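PDB 4U63: DNA photolyase from Agrobacterium tumefaciens, which probably uses light absorbed by a folate antenna and a flavin cofactor to split cyclobutane pyrimidine dimers in ultraviolet-damaged DNA. Local coordinates for residues H357-M360 and V364-I367. Numbering follows the deposited sequence.
With FAD (flavin-adenine dinucleotide), chain C.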
ATOM      1  N   HIS A 357     -11.209  -4.071   8.661  1.00 20.13           N
ATOM      2  CA  HIS A 357     -10.343  -2.906   8.861  1.00 21.42           C
ATOM      3  C   HIS A 357      -9.550  -2.428   7.635  1.00 22.52           C
ATOM      4  O   HIS A 357      -8.845  -1.415   7.708  1.00 20.60           O
ATOM      5  CB  HIS A 357      -9.361  -3.204   9.997  1.00 21.24           C
ATOM      6  CG  HIS A 357     -10.014  -3.352  11.336  1.00 24.01           C
ATOM      7  ND1 HIS A 357      -9.579  -4.257  12.279  1.00 25.37           N
ATOM      8  CD2 HIS A 357     -11.076  -2.717  11.886  1.00 25.19           C
ATOM      9  CE1 HIS A 357     -10.332  -4.167  13.354  1.00 23.82           C
ATOM     10  NE2 HIS A 357     -11.258  -3.245  13.142  1.00 26.40           N
ATOM     11  N   GLY A 358      -9.652  -3.141   6.522  1.00 22.31           N
ATOM     12  CA  GLY A 358      -8.952  -2.744   5.311  1.00 22.26           C
ATOM     13  C   GLY A 358      -7.458  -2.965   5.354  1.00 20.80           C
ATOM     14  O   GLY A 358      -6.725  -2.362   4.576  1.00 19.40           O
ATOM     15  N   THR A 359      -7.004  -3.836   6.248  1.00 19.70           N
ATOM     16  CA  THR A 359      -5.592  -4.156   6.355  1.00 19.14           C
ATOM     17  C   THR A 359      -5.424  -5.534   6.970  1.00 18.73           C
ATOM     18  O   THR A 359      -6.370  -6.113   7.478  1.00 20.37           O
ATOM     19  CB  THR A 359      -4.831  -3.097   7.180  1.00 21.77           C
ATOM     20  OG1 THR A 359      -3.426  -3.271   7.002  1.00 25.40           O
ATOM     21  CG2 THR A 359      -5.191  -3.169   8.668  1.00 24.90           C
ATOM     22  N   MET A 360      -4.202  -6.045   6.926  1.00 19.13           N
ATOM     23  CA  MET A 360      -3.900  -7.336   7.511  1.00 17.35           C
ATOM     24  C   MET A 360      -2.465  -7.327   7.987  1.00 19.54           C
ATOM     25  O   MET A 360      -1.584  -6.760   7.324  1.00 19.92           O
ATOM     26  CB  MET A 360      -4.127  -8.451   6.485  1.00 19.47           C
ATOM     27  CG  MET A 360      -4.103  -9.862   7.070  1.00 19.35           C
ATOM     28  SD  MET A 360      -4.120 -11.180   5.845  1.00 20.76           S
ATOM     29  CE  MET A 360      -5.499 -10.672   4.810  1.00 21.21           C
ATOM     30  N   VAL A 364       0.413 -12.543   8.607  1.00 18.82           N
ATOM     31  CA  VAL A 364      -0.823 -13.199   8.228  1.00 19.23           C
ATOM     32  C   VAL A 364      -1.065 -13.036   6.713  1.00 19.34           C
ATOM     33  O   VAL A 364      -1.628 -13.946   6.078  1.00 20.36           O
ATOM     34  CB  VAL A 364      -2.006 -12.734   9.114  1.00 20.77           C
ATOM     35  CG1 VAL A 364      -3.243 -13.527   8.785  1.00 21.90           C
ATOM     36  CG2 VAL A 364      -1.660 -12.923  10.595  1.00 22.81           C
ATOM     37  N   ARG A 365      -0.632 -11.912   6.119  1.00 18.15           N
ATOM     38  CA  ARG A 365      -0.681 -11.790   4.647  1.00 18.96           C
ATOM     39  C   ARG A 365       0.084 -12.927   3.981  1.00 20.27           C
ATOM     40  O   ARG A 365      -0.398 -13.523   3.016  1.00 20.70           O
ATOM     41  CB  ARG A 365      -0.140 -10.450   4.145  1.00 17.26           C
ATOM     42  CG  ARG A 365      -0.945  -9.250   4.565  1.00 17.74           C
ATOM     43  CD  ARG A 365      -0.607  -8.001   3.773  1.00 18.60           C
ATOM     44  NE  ARG A 365      -0.963  -6.805   4.527  1.00 18.01           N
ATOM     45  CZ  ARG A 365      -1.066  -5.561   4.051  1.00 19.10           C
ATOM     46  NH1 ARG A 365      -0.878  -5.273   2.763  1.00 19.87           N
ATOM     47  NH2 ARG A 365      -1.384  -4.585   4.893  1.00 18.50           N
ATOM     48  N   MET A 366       1.278 -13.227   4.496  1.00 19.61           N
ATOM     49  CA  MET A 366       2.078 -14.322   3.947  1.00 19.50           C
ATOM     50  C   MET A 366       1.346 -15.663   4.107  1.00 19.02           C
ATOM     51  O   MET A 366       1.310 -16.477   3.187  1.00 20.60           O
ATOM     52  CB  MET A 366       3.449 -14.393   4.624  1.00 20.54           C
ATOM     53  CG  MET A 366       4.330 -13.178   4.402  1.00 23.79           C
ATOM     54  SD  MET A 366       5.849 -13.265   5.375  1.00 35.54           S
ATOM     55  CE  MET A 366       6.691 -14.586   4.513  1.00 40.66           C
ATOM     56  N   ILE A 367       0.752 -15.879   5.277  1.00 19.97           N
ATOM     57  CA  ILE A 367       0.027 -17.124   5.559  1.00 20.43           C
ATOM     58  C   ILE A 367      -1.197 -17.285   4.655  1.00 20.20           C
ATOM     59  O   ILE A 367      -1.402 -18.369   4.101  1.00 20.60           O
ATOM     60  CB  ILE A 367      -0.382 -17.229   7.047  1.00 22.21           C
ATOM     61  CG1 ILE A 367       0.875 -17.352   7.931  1.00 23.68           C
ATOM     62  CG2 ILE A 367      -1.287 -18.438   7.280  1.00 23.71           C
ATOM     63  CD1 ILE A 367       0.627 -17.082   9.400  1.00 22.33           C
TER
HETATM   64  PA  FAD C1002       5.562  -1.707   9.293  1.00 19.09           P
HETATM   65  O1A FAD C1002       6.036  -3.013   9.844  1.00 19.28           O
HETATM   66  O2A FAD C1002       5.343  -0.568  10.233  1.00 19.91           O
HETATM   67  O5B FAD C1002       6.577  -1.321   8.111  1.00 19.06           O
HETATM   68  C5B FAD C1002       6.802   0.035   7.711  1.00 15.28           C
HETATM   69  C4B FAD C1002       6.579   0.229   6.218  1.00 18.45           C
HETATM   70  O4B FAD C1002       7.465  -0.584   5.451  1.00 20.08           O
HETATM   71  C3B FAD C1002       5.191  -0.150   5.760  1.00 19.02           C
HETATM   72  O3B FAD C1002       4.227   0.877   6.044  1.00 19.79           O
HETATM   73  C2B FAD C1002       5.411  -0.401   4.283  1.00 18.36           C
HETATM   74  O2B FAD C1002       5.411   0.817   3.536  1.00 18.39           O
HETATM   75  C1B FAD C1002       6.795  -0.999   4.250  1.00 18.33           C
HETATM   76  N9A FAD C1002       6.812  -2.479   4.227  1.00 17.95           N
HETATM   77  C8A FAD C1002       6.867  -3.287   5.300  1.00 20.51           C
HETATM   78  N7A FAD C1002       6.902  -4.585   4.934  1.00 18.66           N
HETATM   79  C5A FAD C1002       6.890  -4.622   3.584  1.00 17.03           C
HETATM   80  C6A FAD C1002       6.903  -5.681   2.571  1.00 16.38           C
HETATM   81  N6A FAD C1002       6.949  -6.975   2.944  1.00 19.76           N
HETATM   82  N1A FAD C1002       6.863  -5.297   1.275  1.00 16.79           N
HETATM   83  C2A FAD C1002       6.807  -3.995   0.910  1.00 17.64           C
HETATM   84  N3A FAD C1002       6.795  -2.980   1.799  1.00 17.88           N
HETATM   85  C4A FAD C1002       6.831  -3.235   3.122  1.00 17.28           C
HETATM   86  N1  FAD C1002       2.361  -3.481   1.497  1.00 17.23           N
HETATM   87  C2  FAD C1002       1.823  -2.365   0.957  1.00 18.83           C
HETATM   88  O2  FAD C1002       2.271  -1.265   1.353  1.00 20.28           O
HETATM   89  N3  FAD C1002       0.843  -2.420   0.021  1.00 17.94           N
HETATM   90  C4  FAD C1002       0.343  -3.598  -0.432  1.00 18.04           C
HETATM   91  O4  FAD C1002      -0.555  -3.645  -1.311  1.00 18.41           O
HETATM   92  C4X FAD C1002       0.878  -4.857   0.125  1.00 17.11           C
HETATM   93  N5  FAD C1002       0.425  -6.091  -0.244  1.00 18.77           N
HETATM   94  C5X FAD C1002       0.972  -7.226   0.283  1.00 16.61           C
HETATM   95  C6  FAD C1002       0.534  -8.483  -0.113  1.00 17.20           C
HETATM   96  C7  FAD C1002       1.077  -9.651   0.430  1.00 18.10           C
HETATM   97  C7M FAD C1002       0.585 -11.010  -0.012  1.00 20.02           C
HETATM   98  C8  FAD C1002       2.140  -9.558   1.456  1.00 17.07           C
HETATM   99  C8M FAD C1002       2.770 -10.787   2.074  1.00 18.76           C
HETATM  100  C9  FAD C1002       2.576  -8.321   1.852  1.00 16.18           C
HETATM  101  C9A FAD C1002       2.051  -7.141   1.318  1.00 17.05           C
HETATM  102  N10 FAD C1002       2.507  -5.858   1.742  1.00 18.41           N
HETATM  103  C10 FAD C1002       1.941  -4.714   1.153  1.00 17.95           C
HETATM  104  C1' FAD C1002       3.605  -5.694   2.702  1.00 18.36           C
HETATM  105  C2' FAD C1002       3.309  -5.571   4.181  1.00 17.31           C
HETATM  106  O2' FAD C1002       2.512  -6.685   4.598  1.00 19.40           O
HETATM  107  C3' FAD C1002       2.647  -4.252   4.527  1.00 17.33           C
HETATM  108  O3' FAD C1002       3.419  -3.155   4.049  1.00 20.03           O
HETATM  109  C4' FAD C1002       2.497  -4.157   6.045  1.00 17.55           C
HETATM  110  O4' FAD C1002       1.546  -5.125   6.481  1.00 19.81           O
HETATM  111  C5' FAD C1002       2.035  -2.763   6.420  1.00 17.08           C
HETATM  112  O5' FAD C1002       1.869  -2.618   7.838  1.00 18.77           O
HETATM  113  P   FAD C1002       2.723  -1.492   8.602  1.00 17.87           P
HETATM  114  O1P FAD C1002       2.309  -1.493  10.032  1.00 18.47           O
HETATM  115  O2P FAD C1002       2.604  -0.174   7.889  1.00 18.83           O
HETATM  116  O3P FAD C1002       4.222  -2.048   8.443  1.00 17.89           O
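In the FAD-binding helical domain, the short loop between helix 345-357 and helix 362-375 forms part of the flavin pocket where the backbone carbonyl of Met-360 meets the side chain of Arg-365. The guanidinium grips this one oxygen side-on. Arg-365 NE makes the shorter, nearly straight bond to Met-360 O (2.9 Å, 167° at the hydrogen), and NH2 adds a longer, more bent one (3.3 Å). The oxygen lies 2° out of the guanidinium plane; seen from the carbonyl, NH2 sits in plane on a lone pair, whereas NE is tilted away from it. Two bonds from one edge to one oxygen, together with a salt bridge from NH2 to Asp-393, would restrict rotation of the group. Thr-359 OG1 approaches NH2 obliquely. With its chain extended from CG to NE, Arg-365 runs over one face of the isoalloxazine: CB packs on C8M and C8, CD lies 3.7 Å from FAD C9A, and NH1 comes to 3.2 Å from FAD C4X, with FAD N5 near the guanidinium edge. The ribityl O2' stands over one guanidinium face, offset toward its rim. The positive charge over the ring would probably stabilise negative charge on a reduced flavin.

Next to this polar grip, the Met-360 side chain points toward helix 362-375. CG is anti to the backbone N (chi1 -169°) and the chain stays extended to Met-360 SD, which lies against the backbone of Val-364 and Arg-365, 3.7 Å from Val-364 C and 3.9 Å from Val-364 CG1; the bend comes only at chi3 and turns CE. Phe-387 and Met-351 also touch the Met-360 side chain. Gly-358 leaves helix 345-357 with positive phi and touches the methenyl-tetrahydrofolate, so this short loop lies between the antenna and flavin sites of a class III photolyase.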